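PDB 4P47: TRAP dicarboxylate transporter, DctP subunit from Ochrobactrum anthropi, which probably captures a solute, most likely an organic acid, in the periplasm and delivers it to the membrane subunits of a TRAP transporter. Local coordinates for residues A[133-147]-A[239-251]. Numbering follows the deposited sequence.
Sequences MKRLPDTGLIGLAYW and PQIVMISKKFWDR
Val-242 sets CG2 over one face of the Trp-147 indole, 3.4 Å from CE2 and nearly centred on the five-membered ring, a CH-pi contact. On the same sheet face, Ile-142 meets Trp-249 at about a right angle: chi1 -56° sets CG1 beside the backbone N and CG2 anti to it, both over the indole, CG1 above the five-membered ring (3.8 Å from CD1) and CG2 nearer the rim. Leu-144 CD2 reaches the benzo end at CH2 (4.1 Å), and its CD1 rests on Ile-244 CG2. Helix 254-288 closes over Leu-144 and both tryptophans. Antiparallel pairing of 141-147 with 239-245 is interrupted by a classic beta bulge: Leu-144 and Ala-145 face Val-242, which accepts from Leu-144 N and donates to Ala-145 O, while the buried Ala-145 N has no partner. Both segments lie on long strands, 141-156 and 229-245, that in TRAP solute-binding proteins run through both lobes. Across the sheet, Ile-241 is extended, CG1 anti to the backbone N (chi1 -177°) and CD1 anti in turn, carrying CD1 to Leu-136 CD1, tip to tip at 3.7 Å. Tyr-146 and Ile-241 point the same way, side by side, CE1 3.9 Å from CD1; Tyr-146 OH bonds Gly-129 O. Entering helix 246-249, Lys-246 N bonds Gly-140 O (3.0 Å), and the lysine chain passes Pro-137 O before NZ bridges to the syn lone pair of Asp-250 OD2 (2.7 Å).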
ATOM      1  N   MET A 133       7.588   8.013  10.255  1.00  8.48           N
ATOM      2  CA  MET A 133       6.679   8.028  11.410  1.00  8.96           C
ATOM      3  C   MET A 133       7.014   9.100  12.426  1.00 10.95           C
ATOM      4  O   MET A 133       6.140   9.618  13.101  1.00 10.41           O
ATOM      5  CB  MET A 133       6.649   6.655  12.086  1.00 11.13           C
ATOM      6  CG  MET A 133       5.959   5.621  11.243  1.00 11.66           C
ATOM      7  SD  MET A 133       5.530   4.133  12.133  1.00 21.87           S
ATOM      8  CE  MET A 133       7.129   3.634  12.741  1.00 32.56           C
ATOM      9  N   LYS A 134       8.287   9.446  12.541  1.00  9.57           N
ATOM     10  CA  LYS A 134       8.688  10.503  13.456  1.00 11.71           C
ATOM     11  C   LYS A 134       8.078  11.865  13.142  1.00 10.58           C
ATOM     12  O   LYS A 134       8.007  12.737  13.995  1.00 13.30           O
ATOM     13  CB  LYS A 134      10.216  10.592  13.513  1.00 14.56           C
ATOM     14  CG  LYS A 134      10.816   9.381  14.213  1.00 22.99           C
ATOM     15  CD  LYS A 134      12.105   9.695  14.959  1.00 36.04           C
ATOM     16  CE  LYS A 134      13.326   9.455  14.102  1.00 33.58           C
ATOM     17  NZ  LYS A 134      14.579   9.532  14.921  1.00 27.32           N
ATOM     18  N   ARG A 135       7.607  12.033  11.911  1.00 10.05           N
ATOM     19  CA  ARG A 135       6.997  13.271  11.470  1.00 10.73           C
ATOM     20  C   ARG A 135       5.518  13.385  11.864  1.00 10.46           C
ATOM     21  O   ARG A 135       4.894  14.437  11.680  1.00 13.13           O
ATOM     22  CB  ARG A 135       7.143  13.392   9.939  1.00 11.16           C
ATOM     23  CG  ARG A 135       8.604  13.366   9.470  1.00 13.62           C
ATOM     24  CD  ARG A 135       8.777  13.209   7.941  1.00 14.93           C
ATOM     25  NE  ARG A 135      10.199  13.151   7.584  1.00 14.90           N
ATOM     26  CZ  ARG A 135      10.947  14.220   7.325  1.00 21.65           C
ATOM     27  NH1 ARG A 135      10.412  15.432   7.361  1.00 18.11           N
ATOM     28  NH2 ARG A 135      12.235  14.079   7.036  1.00 20.55           N
ATOM     29  N   LEU A 136       4.942  12.316  12.413  1.00  9.28           N
ATOM     30  CA  LEU A 136       3.504  12.284  12.654  1.00 11.15           C
ATOM     31  C   LEU A 136       3.030  13.019  13.912  1.00  9.20           C
ATOM     32  O   LEU A 136       1.964  13.622  13.872  1.00  9.44           O
ATOM     33  CB  LEU A 136       2.978  10.836  12.619  1.00  8.52           C
ATOM     34  CG  LEU A 136       2.997  10.226  11.213  1.00  8.27           C
ATOM     35  CD1 LEU A 136       2.685   8.732  11.315  1.00  9.72           C
ATOM     36  CD2 LEU A 136       2.021  10.905  10.274  1.00 11.46           C
ATOM     37  N   PRO A 137       3.767  12.919  15.038  1.00 10.41           N
ATOM     38  CA  PRO A 137       3.228  13.482  16.288  1.00 11.18           C
ATOM     39  C   PRO A 137       2.844  14.961  16.200  1.00 10.59           C
ATOM     40  O   PRO A 137       1.806  15.350  16.734  1.00 12.87           O
ATOM     41  CB  PRO A 137       4.345  13.214  17.292  1.00 13.25           C
ATOM     42  CG  PRO A 137       4.949  11.937  16.797  1.00 10.65           C
ATOM     43  CD  PRO A 137       4.950  12.073  15.304  1.00  9.88           C
ATOM     44  N   ASP A 138       3.620  15.762  15.477  1.00 10.84           N
ATOM     45  CA  ASP A 138       3.295  17.187  15.357  1.00 13.58           C
ATOM     46  C   ASP A 138       1.968  17.430  14.648  1.00 17.59           C
ATOM     47  O   ASP A 138       1.391  18.506  14.764  1.00 18.22           O
ATOM     48  CB  ASP A 138       4.417  17.950  14.650  1.00 16.89           C
ATOM     49  CG  ASP A 138       5.647  18.114  15.519  1.00 22.18           C
ATOM     50  OD1 ASP A 138       5.548  17.885  16.742  1.00 21.62           O
ATOM     51  OD2 ASP A 138       6.705  18.469  14.962  1.00 23.59           O
ATOM     52  N   THR A 139       1.480  16.431  13.917  1.00 11.64           N
ATOM     53  CA  THR A 139       0.205  16.542  13.214  1.00 13.91           C
ATOM     54  C   THR A 139      -0.950  15.884  13.973  1.00 12.24           C
ATOM     55  O   THR A 139      -2.057  15.798  13.423  1.00 15.20           O
ATOM     56  CB  THR A 139       0.272  15.936  11.793  1.00 11.24           C
ATOM     57  OG1 THR A 139       0.302  14.501  11.865  1.00 13.63           O
ATOM     58  CG2 THR A 139       1.494  16.424  11.032  1.00 14.51           C
ATOM     59  N   GLY A 140      -0.708  15.403  15.188  1.00 10.68           N
ATOM     60  CA  GLY A 140      -1.742  14.781  15.989  1.00 11.73           C
ATOM     61  C   GLY A 140      -1.930  13.287  15.770  1.00 10.53           C
ATOM     62  O   GLY A 140      -2.955  12.738  16.185  1.00 10.99           O
ATOM     63  N   LEU A 141      -0.932  12.633  15.188  1.00 10.45           N
ATOM     64  CA  LEU A 141      -0.981  11.204  14.834  1.00  9.07           C
ATOM     65  C   LEU A 141       0.240  10.483  15.386  1.00  9.69           C
ATOM     66  O   LEU A 141       1.324  11.049  15.419  1.00 10.53           O
ATOM     67  CB  LEU A 141      -1.009  11.065  13.316  1.00  9.72           C
ATOM     68  CG  LEU A 141      -2.246  11.664  12.640  1.00  9.77           C
ATOM     69  CD1 LEU A 141      -2.025  11.794  11.154  1.00 11.14           C
ATOM     70  CD2 LEU A 141      -3.501  10.809  12.928  1.00 10.51           C
ATOM     71  N   ILE A 142       0.068   9.234  15.801  1.00  8.83           N
ATOM     72  CA  ILE A 142       1.171   8.383  16.203  1.00  9.65           C
ATOM     73  C   ILE A 142       1.178   7.153  15.296  1.00  8.18           C
ATOM     74  O   ILE A 142       0.176   6.417  15.220  1.00  8.29           O
ATOM     75  CB  ILE A 142       0.977   7.892  17.658  1.00  8.76           C
ATOM     76  CG1 ILE A 142       0.803   9.080  18.614  1.00 12.39           C
ATOM     77  CG2 ILE A 142       2.125   6.995  18.103  1.00 10.28           C
ATOM     78  CD1 ILE A 142       1.999  10.009  18.718  1.00 11.68           C
ATOM     79  N   GLY A 143       2.303   6.900  14.637  1.00  7.24           N
ATOM     80  CA  GLY A 143       2.459   5.707  13.815  1.00  6.83           C
ATOM     81  C   GLY A 143       2.899   4.512  14.644  1.00  6.95           C
ATOM     82  O   GLY A 143       3.811   4.596  15.472  1.00 10.15           O
ATOM     83  N   LEU A 144       2.253   3.378  14.466  1.00  6.30           N
ATOM     84  CA  LEU A 144       2.567   2.177  15.235  1.00  6.76           C
ATOM     85  C   LEU A 144       3.324   1.107  14.441  1.00  8.16           C
ATOM     86  O   LEU A 144       4.249   0.484  14.958  1.00 10.70           O
ATOM     87  CB  LEU A 144       1.274   1.586  15.801  1.00  7.94           C
ATOM     88  CG  LEU A 144       0.527   2.456  16.805  1.00  8.05           C
ATOM     89  CD1 LEU A 144      -0.807   1.830  17.145  1.00  9.78           C
ATOM     90  CD2 LEU A 144       1.374   2.650  18.081  1.00 10.63           C
ATOM     91  N   ALA A 145       2.946   0.881  13.186  1.00  7.92           N
ATOM     92  CA  ALA A 145       3.528  -0.178  12.369  1.00  7.32           C
ATOM     93  C   ALA A 145       3.072   0.024  10.940  1.00  6.55           C
ATOM     94  O   ALA A 145       2.084   0.724  10.683  1.00  6.61           O
ATOM     95  CB  ALA A 145       3.097  -1.560  12.862  1.00  8.45           C
ATOM     96  N   TYR A 146       3.800  -0.581  10.016  1.00  5.69           N
ATOM     97  CA  TYR A 146       3.361  -0.706   8.645  1.00  6.70           C
ATOM     98  C   TYR A 146       2.867  -2.123   8.395  1.00  7.65           C
ATOM     99  O   TYR A 146       3.525  -3.093   8.770  1.00  7.90           O
ATOM    100  CB  TYR A 146       4.495  -0.371   7.668  1.00  7.86           C
ATOM    101  CG  TYR A 146       4.970   1.046   7.750  1.00  5.57           C
ATOM    102  CD1 TYR A 146       4.281   2.059   7.113  1.00  6.16           C
ATOM    103  CD2 TYR A 146       6.115   1.384   8.449  1.00  6.99           C
ATOM    104  CE1 TYR A 146       4.697   3.374   7.182  1.00  6.56           C
ATOM    105  CE2 TYR A 146       6.546   2.692   8.503  1.00  6.02           C
ATOM    106  CZ  TYR A 146       5.841   3.676   7.863  1.00  6.49           C
ATOM    107  OH  TYR A 146       6.254   5.000   7.904  1.00  8.35           O
ATOM    108  N   TRP A 147       1.687  -2.225   7.791  1.00  6.34           N
ATOM    109  CA  TRP A 147       1.135  -3.498   7.346  1.00  6.42           C
ATOM    110  C   TRP A 147       1.103  -3.459   5.804  1.00  6.28           C
ATOM    111  O   TRP A 147       1.592  -2.495   5.198  1.00  6.73           O
ATOM    112  CB  TRP A 147      -0.271  -3.696   7.900  1.00  5.62           C
ATOM    113  CG  TRP A 147      -0.392  -3.894   9.392  1.00  6.21           C
ATOM    114  CD1 TRP A 147       0.595  -3.865  10.329  1.00  6.76           C
ATOM    115  CD2 TRP A 147      -1.605  -4.144  10.089  1.00  5.22           C
ATOM    116  NE1 TRP A 147       0.063  -4.108  11.578  1.00  6.43           N
ATOM    117  CE2 TRP A 147      -1.295  -4.268  11.447  1.00  5.73           C
ATOM    118  CE3 TRP A 147      -2.947  -4.251   9.685  1.00  6.88           C
ATOM    119  CZ2 TRP A 147      -2.280  -4.498  12.408  1.00  6.38           C
ATOM    120  CZ3 TRP A 147      -3.910  -4.494  10.624  1.00  6.85           C
ATOM    121  CH2 TRP A 147      -3.582  -4.595  11.970  1.00  7.02           C
ATOM    122  N   PRO A 239       2.099   0.211   1.065  1.00  6.47           N
ATOM    123  CA  PRO A 239       2.121  -0.179   2.469  1.00  6.32           C
ATOM    124  C   PRO A 239       0.983   0.510   3.169  1.00  8.84           C
ATOM    125  O   PRO A 239       0.584   1.600   2.738  1.00  8.16           O
ATOM    126  CB  PRO A 239       3.457   0.378   2.968  1.00  7.95           C
ATOM    127  CG  PRO A 239       3.755   1.525   2.096  1.00  9.19           C
ATOM    128  CD  PRO A 239       3.017   1.324   0.792  1.00  7.51           C
ATOM    129  N   GLN A 240       0.455  -0.097   4.219  1.00  6.78           N
ATOM    130  CA  GLN A 240      -0.503   0.588   5.059  1.00  7.58           C
ATOM    131  C   GLN A 240       0.169   0.998   6.345  1.00  7.09           C
ATOM    132  O   GLN A 240       1.156   0.368   6.783  1.00  9.74           O
ATOM    133  CB  GLN A 240      -1.716  -0.267   5.325  1.00  7.78           C
ATOM    134  CG  GLN A 240      -2.389  -0.653   4.025  1.00  8.26           C
ATOM    135  CD  GLN A 240      -3.856  -0.836   4.175  1.00  8.06           C
ATOM    136  OE1 GLN A 240      -4.328  -1.462   5.130  1.00 10.07           O
ATOM    137  NE2 GLN A 240      -4.605  -0.303   3.228  1.00  9.01           N
ATOM    138  N   ILE A 241      -0.265   2.094   6.921  1.00  6.06           N
ATOM    139  CA  ILE A 241       0.247   2.502   8.221  1.00  6.00           C
ATOM    140  C   ILE A 241      -0.883   2.392   9.236  1.00  5.81           C
ATOM    141  O   ILE A 241      -2.028   2.833   9.014  1.00  7.23           O
ATOM    142  CB  ILE A 241       0.871   3.911   8.185  1.00  6.60           C
ATOM    143  CG1 ILE A 241       1.463   4.259   9.546  1.00  7.63           C
ATOM    144  CG2 ILE A 241      -0.137   4.946   7.727  1.00  7.73           C
ATOM    145  CD1 ILE A 241       2.336   5.503   9.523  1.00  8.79           C
ATOM    146  N   VAL A 242      -0.568   1.760  10.366  1.00  5.15           N
ATOM    147  CA  VAL A 242      -1.462   1.685  11.507  1.00  6.16           C
ATOM    148  C   VAL A 242      -1.158   2.856  12.419  1.00  6.94           C
ATOM    149  O   VAL A 242       0.004   3.054  12.821  1.00  6.65           O
ATOM    150  CB  VAL A 242      -1.233   0.373  12.282  1.00  6.36           C
ATOM    151  CG1 VAL A 242      -2.172   0.278  13.485  1.00  7.87           C
ATOM    152  CG2 VAL A 242      -1.413  -0.850  11.364  1.00  8.05           C
ATOM    153  N   MET A 243      -2.183   3.645  12.712  1.00  5.32           N
ATOM    154  CA  MET A 243      -2.042   4.860  13.492  1.00  6.59           C
ATOM    155  C   MET A 243      -3.004   4.902  14.648  1.00  6.79           C
ATOM    156  O   MET A 243      -4.088   4.292  14.630  1.00  7.17           O
ATOM    157  CB  MET A 243      -2.321   6.075  12.610  1.00  7.66           C
ATOM    158  CG  MET A 243      -1.276   6.298  11.538  1.00  7.96           C
ATOM    159  SD  MET A 243      -1.682   7.582  10.314  1.00  9.61           S
ATOM    160  CE  MET A 243      -3.130   6.847   9.526  1.00 11.49           C
ATOM    161  N   ILE A 244      -2.610   5.669  15.660  1.00  7.21           N
ATOM    162  CA  ILE A 244      -3.452   5.950  16.793  1.00  6.82           C
ATOM    163  C   ILE A 244      -3.464   7.467  17.042  1.00  6.69           C
ATOM    164  O   ILE A 244      -2.474   8.156  16.805  1.00  8.79           O
ATOM    165  CB  ILE A 244      -2.984   5.098  18.022  1.00  7.39           C
ATOM    166  CG1 ILE A 244      -3.954   5.229  19.187  1.00  9.35           C
ATOM    167  CG2 ILE A 244      -1.555   5.442  18.461  1.00  8.35           C
ATOM    168  CD1 ILE A 244      -3.794   4.112  20.190  1.00  9.53           C
ATOM    169  N   SER A 245      -4.616   7.969  17.470  1.00  7.45           N
ATOM    170  CA  SER A 245      -4.801   9.389  17.767  1.00  9.09           C
ATOM    171  C   SER A 245      -3.823   9.848  18.859  1.00  9.69           C
ATOM    172  O   SER A 245      -3.744   9.239  19.919  1.00  9.53           O
ATOM    173  CB  SER A 245      -6.242   9.625  18.212  1.00  9.60           C
ATOM    174  OG  SER A 245      -6.432  10.919  18.771  1.00 11.61           O
ATOM    175  N   LYS A 246      -3.073  10.920  18.621  1.00  9.70           N
ATOM    176  CA  LYS A 246      -2.172  11.429  19.666  1.00 10.06           C
ATOM    177  C   LYS A 246      -2.936  11.919  20.909  1.00 10.64           C
ATOM    178  O   LYS A 246      -2.477  11.724  22.032  1.00 11.34           O
ATOM    179  CB  LYS A 246      -1.267  12.529  19.125  1.00 11.82           C
ATOM    180  CG  LYS A 246      -0.297  13.102  20.159  1.00 14.43           C
ATOM    181  CD  LYS A 246       0.721  14.023  19.506  1.00 16.49           C
ATOM    182  CE  LYS A 246       1.794  14.465  20.508  1.00 15.57           C
ATOM    183  NZ  LYS A 246       1.203  15.232  21.642  1.00 18.72           N
ATOM    184  N   LYS A 247      -4.095  12.538  20.711  1.00 10.63           N
ATOM    185  CA  LYS A 247      -4.919  12.976  21.845  1.00 12.47           C
ATOM    186  C   LYS A 247      -5.189  11.791  22.788  1.00 12.48           C
ATOM    187  O   LYS A 247      -5.072  11.896  24.004  1.00 14.81           O
ATOM    188  CB  LYS A 247      -6.221  13.574  21.323  1.00 16.02           C
ATOM    189  CG  LYS A 247      -7.083  14.258  22.356  1.00 34.72           C
ATOM    190  CD  LYS A 247      -8.070  15.206  21.673  1.00 39.73           C
ATOM    191  CE  LYS A 247      -9.012  15.865  22.672  1.00 42.57           C
ATOM    192  NZ  LYS A 247      -8.296  16.339  23.886  1.00 48.24           N
ATOM    193  N   PHE A 248      -5.554  10.646  22.214  1.00 11.50           N
ATOM    194  CA  PHE A 248      -5.768   9.422  22.990  1.00 10.14           C
ATOM    195  C   PHE A 248      -4.483   8.820  23.595  1.00 10.48           C
ATOM    196  O   PHE A 248      -4.432   8.478  24.778  1.00 11.87           O
ATOM    197  CB  PHE A 248      -6.465   8.375  22.100  1.00 11.53           C
ATOM    198  CG  PHE A 248      -6.770   7.076  22.796  1.00 11.90           C
ATOM    199  CD1 PHE A 248      -7.809   7.003  23.709  1.00 15.87           C
ATOM    200  CD2 PHE A 248      -6.062   5.918  22.506  1.00 15.47           C
ATOM    201  CE1 PHE A 248      -8.121   5.809  24.341  1.00 13.94           C
ATOM    202  CE2 PHE A 248      -6.366   4.723  23.154  1.00 13.99           C
ATOM    203  CZ  PHE A 248      -7.391   4.678  24.073  1.00 13.75           C
ATOM    204  N   TRP A 249      -3.449   8.694  22.772  1.00  9.88           N
ATOM    205  CA  TRP A 249      -2.140   8.194  23.185  1.00  9.66           C
ATOM    206  C   TRP A 249      -1.587   8.950  24.383  1.00 11.58           C
ATOM    207  O   TRP A 249      -1.070   8.332  25.295  1.00 12.24           O
ATOM    208  CB  TRP A 249      -1.181   8.347  22.004  1.00 11.03           C
ATOM    209  CG  TRP A 249       0.153   7.708  22.117  1.00  9.27           C
ATOM    210  CD1 TRP A 249       1.355   8.349  22.269  1.00 10.93           C
ATOM    211  CD2 TRP A 249       0.449   6.311  22.046  1.00  9.04           C
ATOM    212  NE1 TRP A 249       2.372   7.431  22.286  1.00 13.23           N
ATOM    213  CE2 TRP A 249       1.844   6.174  22.147  1.00 10.99           C
ATOM    214  CE3 TRP A 249      -0.329   5.160  21.876  1.00 10.25           C
ATOM    215  CZ2 TRP A 249       2.476   4.946  22.110  1.00 15.05           C
ATOM    216  CZ3 TRP A 249       0.316   3.937  21.838  1.00 10.68           C
ATOM    217  CH2 TRP A 249       1.696   3.844  21.944  1.00 15.06           C
ATOM    218  N   ASP A 250      -1.730  10.273  24.382  1.00 12.27           N
ATOM    219  CA  ASP A 250      -1.167  11.102  25.452  1.00 11.35           C
ATOM    220  C   ASP A 250      -1.814  10.831  26.794  1.00 16.19           C
ATOM    221  O   ASP A 250      -1.226  11.124  27.835  1.00 14.66           O
ATOM    222  CB  ASP A 250      -1.260  12.586  25.091  1.00 13.93           C
ATOM    223  CG  ASP A 250      -0.207  13.008  24.084  1.00 15.15           C
ATOM    224  OD1 ASP A 250       0.794  12.283  23.920  1.00 17.40           O
ATOM    225  OD2 ASP A 250      -0.366  14.084  23.487  1.00 14.75           O
ATOM    226  N   ARG A 251      -3.008  10.250  26.780  1.00 14.30           N
ATOM    227  CA  ARG A 251      -3.698   9.905  28.019  1.00 14.06           C
ATOM    228  C   ARG A 251      -3.319   8.526  28.539  1.00 13.36           C
ATOM    229  O   ARG A 251      -3.722   8.145  29.625  1.00 17.90           O
ATOM    230  CB  ARG A 251      -5.208   9.947  27.829  1.00 20.97           C
ATOM    231  CG  ARG A 251      -5.795  11.317  27.651  1.00 33.12           C
ATOM    232  CD  ARG A 251      -7.241  11.184  27.187  1.00 45.31           C
ATOM    233  NE  ARG A 251      -8.065  12.334  27.547  1.00 54.84           N
ATOM    234  CZ  ARG A 251      -7.924  13.554  27.035  1.00 54.96           C
ATOM    235  NH1 ARG A 251      -6.973  13.803  26.143  1.00 56.31           N
ATOM    236  NH2 ARG A 251      -8.731  14.530  27.426  1.00 55.58           N
TER
HETATM  237  O   HOH W   1      -4.610  13.922  17.941  1.00 12.10           O